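Local atomic coordinates of uncharacterized protein (Pseudomonas aeruginosa, PDB entry 5BR9), a protein that probably takes part, as a TsaB-type member of the KAE1/TsaD family, in making the threonylcarbamoyladenosine modification of tRNA. Residues T11-D16 / V24-E29; A32-E37 / H195-L200; I68-G73 / R96-V101. One frame throughout, in Å; residues are numbered along the deposited sequence.

Contact 1: residues T11-D16 / V24-E29; sequences TLLALD and VALLHE
Leu12 and Ala14 pair with Leu27 and Ala25 in an antiparallel beta hairpin, the two N-terminal strands 12-16 and 21-28 of a five-stranded mixed sheet. The evidence is the register: Leu12-Leu27 and Ala14-Ala25 are hydrogen-bonded pairs, Leu13-Leu26 and Leu15-Val24 non-hydrogen-bonded ones, and the N-to-C directions of the short strands differ by 165°, close to antiparallel. Each hydrogen-bonded pair exchanges two bonds. The straightest runs from Leu27 N to Leu12 O, 2.8 Å long with 172° at the hydrogen and the donor in the carbonyl plane; its return bond, Leu12 N to Leu27 O, is longer at 3.1 Å and more bent.

Side chains divide between the two faces. Leu12, Ala14, Ala25 and Leu27 turn toward helix 196-208, with Ala14 CB 4.2 Å from Ala25 CB. Leu13, Leu15, Val24 and Leu26 occupy the other face, where helices 43-58 and 77-94 cover parts of it. Leu26 sets CG anti to its backbone N (chi1 178°), which brings CD1 back over the partner strand to 3.4 Å from Leu12 O. At the end of the pairing, the Thr11 and His28 side chains run alongside each other, with Thr11 OG1 at the imidazole edge, 3.4 Å from His28 CD2.

The four backbone bonds thus pair the N-H and C=O groups of Leu12, Ala14, Ala25 and Leu27 between two mostly apolar faces. Where the pairing stops, a water 2.8 Å from Thr11 OG1 accepts from Glu29 N and ties the hydroxyl to the partner segment.

Contact 2: residues A32-E37 / H195-L200; sequences ALSHYE and HAEDLL
The His195 imidazole has Tyr36 over one face and two different groups at its rim. Tyr36 CD1 lies 3.3 Å from His195 CD2 and is displaced toward the rim of the imidazole. The ring planes are only 15° apart, but the centroids are 4.6 Å apart, so this is an offset pair with little overlap, in which the CD1-CE1 side of the phenol meets the CG-CD2-NE2 side of the imidazole. Tyr36 CG stands anti to its backbone N (chi1 179°), carrying the ring out from the strand to the histidine.

At the imidazole edge, Ser34 OG sits near the ring plane, 3.6 Å from His195 CE1. Also in the ring plane is Glu197 N, which donates to His195 ND1 at 3.1 Å with 157° at the hydrogen. His195 is therefore the N-cap of helix 196-208. This capping bond fixes the rotation of the ring and requires ND1 to act as acceptor, consistent with any proton of a neutral ring residing on NE2. The carbonyl of His195 in turn receives both Asp198 N and Leu199 N.

Beyond the rings the contact is van der Waals packing. Glu197 CB lies 3.9 Å from Ser34 OG, and farther along, the CD2 branch of Leu200 makes an apolar contact with Ala32 CB at the same distance.

In the fold, alternate residues Ala32, Ser34 and Tyr36 of edge strand 31-38 face the N-cap and the N-terminal end of helix 196-208, while Leu33 and His35 turn to helix 43-58 on the other side of the sheet. Arg110 of helix 103-115 touches both Tyr36 and His195, and Asp198 forms a salt bridge with Arg113 of that helix.

Contact 3: residues I68-G73 / R96-V101; sequences IAFGRG and RPVLAV
Phe70 presents one ring face to Ala100 and its edge to Val98. Ala100 CA lies 4.3 Å from the ring centroid, 25° off the normal, a CH-pi contact, and Ala100 CB approaches Phe70 CZ to 3.8 Å. Val98 CG2 meets the ring near its plane, 4.1 Å from Phe70 CE2. A chi1 of 67° places Phe70 CG between its backbone N and carbonyl carbon, and the ring thereby leans across the neighbouring strand. Arg72 continues this row: its CG packs 4.0 Å from Ala100 CB, while the guanidinium turns to a salt bridge with Glu149. On the other face Ala69 CB meets Leu99 CB at 3.9 Å, and Ala69 also touches Ala203 of helix 196-208.

The backbones match Ile68-Val98 through Gly71-Val101 in parallel register, with the short axes at 22°. Five bonds alternate in direction, from Ile68 N to Pro97 O at one end to Arg72 N to Val101 O, 2.9 Å, at the other.

Helix 77-94 connects the strands and covers the face bearing Ile68, Phe70 and Val98. This beta-alpha-beta crossover edges a mixed sheet of order 3-2-1-4-5, found in the RNase H-like fold of the ASKHA (actin-like) superfamily, to which TsaB is assigned.

How the contacts relate
All three contacts involve one five-stranded mixed sheet (31-38, 21-28, 12-16, 67-71, 98-101), contact 2 joining its edge strand to helix 196-208. Contact 1 closes first along the chain; contact 3 falls between the two segments of contact 2. Contact 1 is central: Leu26 N lies 2.7 Å from Leu33 O of contact 2, and Leu13 O 2.8 Å from Ala69 N of contact 3, both probable hydrogen bonds. Centres of contacts 1 and 2 are about 7 Å apart, those of contacts 1 and 3 about 11 Å, those of contacts 2 and 3 about 13 Å. Through Leu199 a helix late in the chain packs on early strands of both other contacts, probably within an actin-like domain.

Contact 1: residues T11-D16 / V24-E29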
loop_
_atom_site.group_PDB
_atom_site.type_symbol
_atom_site.label_atom_id
_atom_site.label_comp_id
_atom_site.label_asym_id
_atom_site.label_seq_id
_atom_site.Cartn_x
_atom_site.Cartn_y
_atom_site.Cartn_z
ATOM N N THR A 11 -5.517 22.884 8.261
ATOM C CA THR A 11 -6.443 21.790 8.082
ATOM C C THR A 11 -5.615 20.528 7.879
ATOM O O THR A 11 -4.848 20.435 6.935
ATOM C CB THR A 11 -7.409 22.050 6.907
ATOM O OG1 THR A 11 -8.157 23.243 7.178
ATOM C CG2 THR A 11 -8.390 20.909 6.752
ATOM N N LEU A 12 -5.739 19.588 8.806
ATOM C CA LEU A 12 -4.945 18.352 8.786
ATOM C C LEU A 12 -5.818 17.113 8.780
ATOM O O LEU A 12 -6.773 17.010 9.549
ATOM C CB LEU A 12 -3.995 18.277 9.996
ATOM C CG LEU A 12 -2.939 19.363 10.162
ATOM C CD1 LEU A 12 -2.150 19.151 11.465
ATOM C CD2 LEU A 12 -1.997 19.416 8.932
ATOM N N LEU A 13 -5.436 16.153 7.948
ATOM C CA LEU A 13 -6.125 14.866 7.854
ATOM C C LEU A 13 -5.222 13.789 8.468
ATOM O O LEU A 13 -4.013 13.737 8.193
ATOM C CB LEU A 13 -6.457 14.532 6.376
ATOM C CG LEU A 13 -7.192 13.224 6.070
ATOM C CD1 LEU A 13 -8.593 13.250 6.695
ATOM C CD2 LEU A 13 -7.270 12.954 4.560
ATOM N N ALA A 14 -5.810 12.944 9.308
ATOM C CA ALA A 14 -5.068 11.892 9.980
ATOM C C ALA A 14 -5.751 10.546 9.791
ATOM O O ALA A 14 -6.978 10.468 9.775
ATOM C CB ALA A 14 -4.923 12.199 11.463
ATOM N N LEU A 15 -4.962 9.502 9.577
ATOM C CA LEU A 15 -5.518 8.160 9.478
ATOM C C LEU A 15 -4.596 7.090 10.076
ATOM O O LEU A 15 -3.366 7.196 10.012
ATOM C CB LEU A 15 -5.893 7.839 8.045
ATOM C CG LEU A 15 -4.870 7.787 6.945
ATOM C CD1 LEU A 15 -4.227 6.401 6.945
ATOM C CD2 LEU A 15 -5.621 8.074 5.639
ATOM N N ASP A 16 -5.198 6.064 10.671
ATOM C CA ASP A 16 -4.415 4.966 11.190
ATOM C C ASP A 16 -5.066 3.616 10.875
ATOM O O ASP A 16 -6.248 3.405 11.124
ATOM C CB ASP A 16 -4.218 5.118 12.694
ATOM C CG ASP A 16 -3.085 4.248 13.204
ATOM O OD1 ASP A 16 -1.956 4.765 13.310
ATOM O OD2 ASP A 16 -3.303 3.048 13.460
ATOM N N VAL A 24 -9.909 7.655 11.435
ATOM C CA VAL A 24 -9.595 8.845 10.668
ATOM C C VAL A 24 -9.937 10.061 11.518
ATOM O O VAL A 24 -10.851 10.033 12.334
ATOM C CB VAL A 24 -10.357 8.859 9.317
ATOM C CG1 VAL A 24 -9.988 7.626 8.468
ATOM C CG2 VAL A 24 -11.866 8.907 9.551
ATOM N N ALA A 25 -9.211 11.144 11.329
ATOM C CA ALA A 25 -9.479 12.326 12.125
ATOM C C ALA A 25 -9.168 13.544 11.287
ATOM O O ALA A 25 -8.402 13.473 10.317
ATOM C CB ALA A 25 -8.670 12.312 13.429
ATOM N N LEU A 26 -9.807 14.649 11.634
ATOM C CA LEU A 26 -9.681 15.866 10.865
ATOM C C LEU A 26 -9.596 17.051 11.789
ATOM O O LEU A 26 -10.403 17.174 12.725
ATOM C CB LEU A 26 -10.869 16.009 9.920
ATOM C CG LEU A 26 -10.868 17.280 9.082
ATOM C CD1 LEU A 26 -9.785 17.186 8.032
ATOM C CD2 LEU A 26 -12.210 17.454 8.425
ATOM N N LEU A 27 -8.619 17.916 11.521
ATOM C CA LEU A 27 -8.501 19.200 12.208
ATOM C C LEU A 27 -8.920 20.255 11.211
ATOM O O LEU A 27 -8.442 20.261 10.070
ATOM C CB LEU A 27 -7.079 19.482 12.718
ATOM C CG LEU A 27 -6.838 20.888 13.295
ATOM C CD1 LEU A 27 -7.534 21.069 14.640
ATOM C CD2 LEU A 27 -5.347 21.234 13.421
ATOM N N HIS A 28 -9.849 21.109 11.633
ATOM C CA HIS A 28 -10.350 22.175 10.789
ATOM C C HIS A 28 -10.811 23.327 11.682
ATOM O O HIS A 28 -11.550 23.100 12.636
ATOM C CB HIS A 28 -11.494 21.683 9.896
ATOM C CG HIS A 28 -12.036 22.738 8.982
ATOM N ND1 HIS A 28 -13.263 23.341 9.175
ATOM C CD2 HIS A 28 -11.501 23.314 7.874
ATOM C CE1 HIS A 28 -13.467 24.235 8.222
ATOM N NE2 HIS A 28 -12.415 24.237 7.420
ATOM N N GLU A 29 -10.347 24.539 11.385
ATOM C CA GLU A 29 -10.697 25.727 12.171
ATOM C C GLU A 29 -10.521 25.527 13.684
ATOM O O GLU A 29 -11.308 26.036 14.471
ATOM C CB GLU A 29 -12.143 26.139 11.885
ATOM C CG GLU A 29 -12.301 27.489 11.227
ATOM C CD GLU A 29 -12.245 27.408 9.721
ATOM O OE1 GLU A 29 -11.121 27.408 9.173
ATOM O OE2 GLU A 29 -13.325 27.339 9.089
HETATM O O HOH W 1 -8.573 25.216 9.186
#

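Contact 2: residues A32-E37 / H195-L200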
loop_
_atom_site.group_PDB
_atom_site.type_symbol
_atom_site.label_atom_id
_atom_site.label_comp_id
_atom_site.label_asym_id
_atom_site.label_seq_id
_atom_site.Cartn_x
_atom_site.Cartn_y
_atom_site.Cartn_z
ATOM N N ALA A 32 -11.379 19.389 16.273
ATOM C CA ALA A 32 -10.985 18.031 15.912
ATOM C C ALA A 32 -12.241 17.182 15.746
ATOM O O ALA A 32 -13.209 17.336 16.488
ATOM C CB ALA A 32 -10.032 17.426 16.968
ATOM N N LEU A 33 -12.232 16.322 14.735
ATOM C CA LEU A 33 -13.342 15.414 14.461
ATOM C C LEU A 33 -12.746 14.042 14.122
ATOM O O LEU A 33 -11.784 13.965 13.358
ATOM C CB LEU A 33 -14.189 15.948 13.310
ATOM C CG LEU A 33 -15.523 15.256 13.093
ATOM C CD1 LEU A 33 -16.463 15.613 14.231
ATOM C CD2 LEU A 33 -16.112 15.639 11.756
ATOM N N SER A 34 -13.271 12.961 14.690
ATOM C CA SER A 34 -12.696 11.648 14.404
ATOM C C SER A 34 -13.747 10.560 14.329
ATOM O O SER A 34 -14.861 10.725 14.827
ATOM C CB SER A 34 -11.639 11.256 15.454
ATOM O OG SER A 34 -12.215 11.054 16.737
ATOM N N HIS A 35 -13.373 9.459 13.678
ATOM C CA HIS A 35 -14.204 8.265 13.668
ATOM C C HIS A 35 -13.320 7.023 13.719
ATOM O O HIS A 35 -12.215 6.991 13.172
ATOM C CB HIS A 35 -15.133 8.253 12.451
ATOM C CG HIS A 35 -16.265 9.236 12.555
ATOM N ND1 HIS A 35 -17.346 9.043 13.390
ATOM C CD2 HIS A 35 -16.468 10.429 11.948
ATOM C CE1 HIS A 35 -18.170 10.070 13.284
ATOM N NE2 HIS A 35 -17.657 10.927 12.420
ATOM N N TYR A 36 -13.819 6.011 14.415
ATOM C CA TYR A 36 -13.026 4.857 14.805
ATOM C C TYR A 36 -13.870 3.579 14.667
ATOM O O TYR A 36 -14.988 3.518 15.164
ATOM C CB TYR A 36 -12.538 5.086 16.248
ATOM C CG TYR A 36 -11.702 4.021 16.934
ATOM C CD1 TYR A 36 -10.318 4.171 17.061
ATOM C CD2 TYR A 36 -12.297 2.912 17.529
ATOM C CE1 TYR A 36 -9.543 3.220 17.728
ATOM C CE2 TYR A 36 -11.527 1.950 18.194
ATOM C CZ TYR A 36 -10.153 2.108 18.294
ATOM O OH TYR A 36 -9.397 1.162 18.961
ATOM N N GLU A 37 -13.345 2.574 13.969
ATOM C CA GLU A 37 -14.052 1.297 13.825
ATOM C C GLU A 37 -13.102 0.111 13.980
ATOM O O GLU A 37 -11.980 0.151 13.482
ATOM C CB GLU A 37 -14.742 1.206 12.463
ATOM C CG GLU A 37 -15.936 2.118 12.283
ATOM C CD GLU A 37 -16.550 2.007 10.893
ATOM O OE1 GLU A 37 -16.336 0.980 10.206
ATOM O OE2 GLU A 37 -17.239 2.962 10.485
ATOM N N HIS A 195 -5.245 5.647 17.978
ATOM C CA HIS A 195 -6.486 6.329 17.634
ATOM C C HIS A 195 -6.119 7.577 16.805
ATOM O O HIS A 195 -5.242 8.358 17.193
ATOM C CB HIS A 195 -7.234 6.684 18.913
ATOM C CG HIS A 195 -8.664 7.058 18.720
ATOM N ND1 HIS A 195 -9.061 8.106 17.917
ATOM C CD2 HIS A 195 -9.792 6.568 19.284
ATOM C CE1 HIS A 195 -10.377 8.213 17.957
ATOM N NE2 HIS A 195 -10.844 7.299 18.787
ATOM N N ALA A 196 -6.756 7.750 15.653
ATOM C CA ALA A 196 -6.435 8.868 14.765
ATOM C C ALA A 196 -6.579 10.229 15.452
ATOM O O ALA A 196 -5.896 11.194 15.089
ATOM C CB ALA A 196 -7.303 8.815 13.528
ATOM N N GLU A 197 -7.461 10.311 16.442
ATOM C CA GLU A 197 -7.615 11.552 17.212
ATOM C C GLU A 197 -6.293 11.980 17.866
ATOM O O GLU A 197 -5.934 13.162 17.889
ATOM C CB GLU A 197 -8.697 11.401 18.275
ATOM C CG GLU A 197 -8.803 12.615 19.183
ATOM C CD GLU A 197 -9.921 12.513 20.201
ATOM O OE1 GLU A 197 -10.626 11.482 20.232
ATOM O OE2 GLU A 197 -10.093 13.478 20.973
ATOM N N ASP A 198 -5.563 11.010 18.399
ATOM C CA ASP A 198 -4.301 11.309 19.067
ATOM C C ASP A 198 -3.160 11.424 18.056
ATOM O O ASP A 198 -2.207 12.188 18.266
ATOM C CB ASP A 198 -4.029 10.251 20.133
ATOM C CG ASP A 198 -5.199 10.115 21.093
ATOM O OD1 ASP A 198 -5.441 11.066 21.879
ATOM O OD2 ASP A 198 -5.907 9.086 21.029
ATOM N N LEU A 199 -3.284 10.700 16.943
ATOM C CA LEU A 199 -2.397 10.907 15.798
ATOM C C LEU A 199 -2.501 12.354 15.323
ATOM O O LEU A 199 -1.495 13.000 15.039
ATOM C CB LEU A 199 -2.754 9.957 14.658
ATOM C CG LEU A 199 -2.162 10.263 13.277
ATOM C CD1 LEU A 199 -0.666 10.223 13.336
ATOM C CD2 LEU A 199 -2.659 9.233 12.272
ATOM N N LEU A 200 -3.734 12.854 15.268
ATOM C CA LEU A 200 -4.019 14.229 14.859
ATOM C C LEU A 200 -3.348 15.246 15.794
ATOM O O LEU A 200 -2.741 16.210 15.331
ATOM C CB LEU A 200 -5.536 14.452 14.809
ATOM C CG LEU A 200 -6.013 15.786 14.248
ATOM C CD1 LEU A 200 -5.593 15.962 12.792
ATOM C CD2 LEU A 200 -7.535 15.892 14.384
#

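Contact 3: residues I68-G73 / R96-V101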
loop_
_atom_site.group_PDB
_atom_site.type_symbol
_atom_site.label_atom_id
_atom_site.label_comp_id
_atom_site.label_asym_id
_atom_site.label_seq_id
_atom_site.Cartn_x
_atom_site.Cartn_y
_atom_site.Cartn_z
ATOM N N ILE A 68 -1.144 15.454 5.263
ATOM C CA ILE A 68 -1.763 14.180 5.650
ATOM C C ILE A 68 -0.843 13.417 6.576
ATOM O O ILE A 68 0.323 13.182 6.246
ATOM C CB ILE A 68 -2.110 13.327 4.426
ATOM C CG1 ILE A 68 -2.926 14.144 3.416
ATOM C CG2 ILE A 68 -2.890 12.112 4.864
ATOM C CD1 ILE A 68 -3.126 13.455 2.098
ATOM N N ALA A 69 -1.356 13.070 7.753
ATOM C CA ALA A 69 -0.601 12.318 8.740
ATOM C C ALA A 69 -1.076 10.878 8.820
ATOM O O ALA A 69 -2.260 10.606 8.634
ATOM C CB ALA A 69 -0.718 12.979 10.094
ATOM N N PHE A 70 -0.161 9.958 9.119
ATOM C CA PHE A 70 -0.530 8.555 9.263
ATOM C C PHE A 70 0.374 7.850 10.282
ATOM O O PHE A 70 1.519 8.254 10.475
ATOM C CB PHE A 70 -0.451 7.825 7.917
ATOM C CG PHE A 70 0.943 7.706 7.375
ATOM C CD1 PHE A 70 1.657 6.516 7.510
ATOM C CD2 PHE A 70 1.545 8.776 6.737
ATOM C CE1 PHE A 70 2.948 6.408 7.015
ATOM C CE2 PHE A 70 2.839 8.669 6.238
ATOM C CZ PHE A 70 3.538 7.500 6.380
ATOM N N GLY A 71 -0.136 6.793 10.911
ATOM C CA GLY A 71 0.684 5.957 11.749
ATOM C C GLY A 71 1.592 5.072 10.905
ATOM O O GLY A 71 1.114 4.278 10.102
ATOM N N ARG A 72 2.903 5.202 11.078
ATOM C CA ARG A 72 3.850 4.462 10.241
ATOM C C ARG A 72 4.263 3.140 10.882
ATOM O O ARG A 72 5.270 2.545 10.509
ATOM C CB ARG A 72 5.087 5.323 9.953
ATOM C CG ARG A 72 5.727 5.965 11.190
ATOM C CD ARG A 72 6.790 5.079 11.830
ATOM N NE ARG A 72 7.668 5.843 12.714
ATOM C CZ ARG A 72 8.188 5.370 13.844
ATOM N NH1 ARG A 72 7.900 4.138 14.243
ATOM N NH2 ARG A 72 8.988 6.136 14.584
ATOM N N GLY A 73 3.477 2.676 11.841
ATOM C CA GLY A 73 3.833 1.497 12.594
ATOM C C GLY A 73 4.597 1.910 13.843
ATOM O O GLY A 73 4.761 3.105 14.109
ATOM N N ARG A 96 0.482 17.843 -1.578
ATOM C CA ARG A 96 0.591 18.220 -0.169
ATOM C C ARG A 96 1.557 17.285 0.548
ATOM O O ARG A 96 1.802 16.175 0.083
ATOM C CB ARG A 96 -0.779 18.184 0.512
ATOM C CG ARG A 96 -1.736 19.226 0.019
ATOM C CD ARG A 96 -1.233 20.647 0.351
ATOM N NE ARG A 96 -2.146 21.626 -0.237
ATOM C CZ ARG A 96 -2.054 22.944 -0.092
ATOM N NH1 ARG A 96 -1.077 23.476 0.635
ATOM N NH2 ARG A 96 -2.959 23.732 -0.676
ATOM N N PRO A 97 2.136 17.740 1.667
ATOM C CA PRO A 97 3.123 16.880 2.348
ATOM C C PRO A 97 2.524 15.789 3.251
ATOM O O PRO A 97 1.333 15.829 3.564
ATOM C CB PRO A 97 3.963 17.889 3.157
ATOM C CG PRO A 97 3.122 19.087 3.308
ATOM C CD PRO A 97 2.102 19.116 2.202
ATOM N N VAL A 98 3.335 14.803 3.641
ATOM C CA VAL A 98 2.849 13.765 4.545
ATOM C C VAL A 98 3.674 13.792 5.821
ATOM O O VAL A 98 4.845 14.154 5.810
ATOM C CB VAL A 98 2.895 12.331 3.938
ATOM C CG1 VAL A 98 2.251 12.281 2.592
ATOM C CG2 VAL A 98 4.288 11.766 3.916
ATOM N N LEU A 99 3.037 13.364 6.901
ATOM C CA LEU A 99 3.612 13.313 8.235
ATOM C C LEU A 99 3.575 11.885 8.784
ATOM O O LEU A 99 2.519 11.385 9.164
ATOM C CB LEU A 99 2.838 14.245 9.171
ATOM C CG LEU A 99 2.932 15.741 8.883
ATOM C CD1 LEU A 99 1.808 16.514 9.551
ATOM C CD2 LEU A 99 4.266 16.243 9.384
ATOM N N ALA A 100 4.730 11.231 8.829
ATOM C CA ALA A 100 4.820 9.893 9.392
ATOM C C ALA A 100 4.924 10.002 10.924
ATOM O O ALA A 100 5.751 10.732 11.446
ATOM C CB ALA A 100 6.010 9.157 8.819
ATOM N N VAL A 101 4.056 9.300 11.640
ATOM C CA VAL A 101 4.021 9.380 13.088
ATOM C C VAL A 101 4.026 7.978 13.684
ATOM O O VAL A 101 3.297 7.079 13.234
ATOM C CB VAL A 101 2.790 10.170 13.577
ATOM C CG1 VAL A 101 2.719 10.169 15.088
ATOM C CG2 VAL A 101 2.809 11.592 13.042
#